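Local coordinates for protein probable porin (Pseudomonas aeruginosa, PDB 2Y0H) that probably works as an outer-membrane porin of the OprD family, providing a diffusion channel for small solutes across the bacterial outer membrane, at residues A[203-208]-A[233-238]. Sequence-based numbering, arbitrary orientation.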
loop_
_atom_site.group_PDB
_atom_site.type_symbol
_atom_site.label_atom_id
_atom_site.label_comp_id
_atom_site.label_asym_id
_atom_site.label_seq_id
_atom_site.Cartn_x
_atom_site.Cartn_y
_atom_site.Cartn_z
ATOM N N ILE A 203 -13.641 0.065 -17.528
ATOM C CA ILE A 203 -13.516 1.306 -16.766
ATOM C C ILE A 203 -12.197 2.034 -17.047
ATOM O O ILE A 203 -12.204 3.148 -17.571
ATOM C CB ILE A 203 -13.725 1.070 -15.252
ATOM C CG1 ILE A 203 -15.158 0.614 -15.016
ATOM C CG2 ILE A 203 -13.402 2.344 -14.441
ATOM C CD1 ILE A 203 -15.484 0.244 -13.578
ATOM N N TYR A 204 -11.072 1.398 -16.725
ATOM C CA TYR A 204 -9.771 1.995 -17.010
ATOM C C TYR A 204 -8.648 0.989 -17.277
ATOM O O TYR A 204 -8.753 -0.194 -16.940
ATOM C CB TYR A 204 -9.361 2.998 -15.915
ATOM C CG TYR A 204 -8.790 2.386 -14.642
ATOM C CD1 TYR A 204 -9.629 1.937 -13.622
ATOM C CD2 TYR A 204 -7.414 2.267 -14.461
ATOM C CE1 TYR A 204 -9.113 1.405 -12.453
ATOM C CE2 TYR A 204 -6.887 1.729 -13.296
ATOM C CZ TYR A 204 -7.738 1.297 -12.303
ATOM O OH TYR A 204 -7.218 0.766 -11.153
ATOM N N ARG A 205 -7.593 1.503 -17.902
ATOM C CA ARG A 205 -6.342 0.793 -18.195
ATOM C C ARG A 205 -5.211 1.620 -17.605
ATOM O O ARG A 205 -5.248 2.839 -17.670
ATOM C CB ARG A 205 -6.068 0.787 -19.706
ATOM C CG ARG A 205 -6.833 -0.170 -20.526
ATOM C CD ARG A 205 -6.482 0.028 -22.011
ATOM N NE ARG A 205 -7.394 -0.768 -22.821
ATOM C CZ ARG A 205 -7.025 -1.607 -23.783
ATOM N NH1 ARG A 205 -5.742 -1.760 -24.092
ATOM N NH2 ARG A 205 -7.950 -2.295 -24.436
ATOM N N GLN A 206 -4.173 0.965 -17.110
ATOM C CA GLN A 206 -3.071 1.682 -16.498
ATOM C C GLN A 206 -1.737 0.992 -16.775
ATOM O O GLN A 206 -1.577 -0.201 -16.500
ATOM C CB GLN A 206 -3.311 1.766 -14.998
ATOM C CG GLN A 206 -2.297 2.569 -14.242
ATOM C CD GLN A 206 -2.762 2.855 -12.820
ATOM O OE1 GLN A 206 -2.582 2.037 -11.932
ATOM N NE2 GLN A 206 -3.367 4.020 -12.613
ATOM N N HIS A 207 -0.784 1.745 -17.308
ATOM C CA HIS A 207 0.554 1.220 -17.565
ATOM C C HIS A 207 1.486 1.801 -16.533
ATOM O O HIS A 207 1.399 2.981 -16.224
ATOM C CB HIS A 207 1.067 1.609 -18.962
ATOM C CG HIS A 207 0.264 1.034 -20.088
ATOM N ND1 HIS A 207 0.579 -0.166 -20.691
ATOM C CD2 HIS A 207 -0.840 1.498 -20.722
ATOM C CE1 HIS A 207 -0.298 -0.417 -21.646
ATOM N NE2 HIS A 207 -1.173 0.573 -21.678
ATOM N N TYR A 208 2.389 0.975 -16.022
ATOM C CA TYR A 208 3.341 1.404 -15.014
ATOM C C TYR A 208 4.741 1.071 -15.457
ATOM O O TYR A 208 5.006 -0.044 -15.917
ATOM C CB TYR A 208 3.077 0.701 -13.681
ATOM C CG TYR A 208 4.214 0.820 -12.686
ATOM C CD1 TYR A 208 4.388 1.986 -11.940
ATOM C CD2 TYR A 208 5.107 -0.228 -12.476
ATOM C CE1 TYR A 208 5.415 2.112 -11.025
ATOM C CE2 TYR A 208 6.151 -0.104 -11.540
ATOM C CZ TYR A 208 6.295 1.076 -10.828
ATOM O OH TYR A 208 7.304 1.238 -9.903
ATOM N N GLY A 233 -5.710 5.515 -18.823
ATOM C CA GLY A 233 -6.757 5.946 -19.728
ATOM C C GLY A 233 -7.992 5.085 -19.554
ATOM O O GLY A 233 -8.022 4.178 -18.721
ATOM N N GLU A 234 -9.018 5.362 -20.342
ATOM C CA GLU A 234 -10.267 4.630 -20.227
ATOM C C GLU A 234 -10.087 3.249 -20.825
ATOM O O GLU A 234 -9.122 2.997 -21.538
ATOM C CB GLU A 234 -11.396 5.370 -20.953
ATOM C CG GLU A 234 -11.294 5.323 -22.471
ATOM C CD GLU A 234 -12.368 6.165 -23.130
ATOM O OE1 GLU A 234 -12.518 7.339 -22.720
ATOM O OE2 GLU A 234 -13.064 5.655 -24.043
ATOM N N ASP A 235 -11.021 2.353 -20.537
ATOM C CA ASP A 235 -11.003 1.035 -21.138
ATOM C C ASP A 235 -12.407 0.648 -21.585
ATOM O O ASP A 235 -13.378 0.913 -20.879
ATOM C CB ASP A 235 -10.466 0.003 -20.139
ATOM C CG ASP A 235 -10.516 -1.416 -20.686
ATOM O OD1 ASP A 235 -9.552 -1.831 -21.351
ATOM O OD2 ASP A 235 -11.520 -2.120 -20.459
ATOM N N GLY A 236 -12.505 0.015 -22.751
ATOM C CA GLY A 236 -13.757 -0.570 -23.213
ATOM C C GLY A 236 -14.897 0.429 -23.301
ATOM O O GLY A 236 -14.729 1.516 -23.847
ATOM N N ALA A 237 -16.051 0.064 -22.746
ATOM C CA ALA A 237 -17.228 0.940 -22.765
ATOM C C ALA A 237 -17.025 2.192 -21.927
ATOM O O ALA A 237 -17.776 3.155 -22.056
ATOM C CB ALA A 237 -18.465 0.193 -22.308
ATOM N N ALA A 238 -16.002 2.185 -21.080
ATOM C CA ALA A 238 -15.689 3.358 -20.267
ATOM C C ALA A 238 -16.918 3.815 -19.470
ATOM O O ALA A 238 -17.345 4.957 -19.561
ATOM C CB ALA A 238 -15.164 4.493 -21.150
HETATM O O HOH W 1 -10.456 -0.466 -24.869
#
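Arg205 and Gly233 set the register at this end of a hairpin, each giving its N-H to the other's carbonyl oxygen, with Arg205 N to Gly233 O at 2.8 Å and Gly233 N to Arg205 O at 3.0 Å. Beyond this antiparallel hydrogen-bonded pair the ladder soon gives out. Its next rung, Asp235 N to Ile203 O at 3.3 Å, is weak, and the chain then swings through a type II' beta turn from Asp235 to Ala238, with Gly236 at its positive-phi position.

As the backbone pairing fades, the side chain of Arg205 carries the contact on. Its CB touches little, with Gly233 O the nearer of two loose neighbours and Glu234 O slightly farther off. With CG beside the backbone N and opposite the carbonyl carbon (chi1 -78°), the chain runs across the Asp235 side chain at about a right angle: Arg205 CG sits 3.3 Å from Asp235 OD1 and also touches Asp235 CB, and Arg205 CD lies 3.6 Å from Asp235 OD1. The extended chain brings Arg205 NE to 2.8 Å from Asp235 OD1, a salt bridge whose hydrogen bond is bent (128°) and weak, the guanidinium and carboxylate planes being turned 32° apart. At the tip, NH2 makes a weak bond to a water that also accepts from Gly236 N, tying the arginine to the turn.

Asp235 is buried and shared: OD1 also bonds Gln199 of strand 191-200, while OD2 takes the backbone N-H of Asp202 in the link to strand 204-216. A type II' turn and an Arg-Asp salt bridge thus finish the open end of the hairpin of strands 204-216 and 221-234, in the 18-stranded antiparallel barrel of the OprD porins.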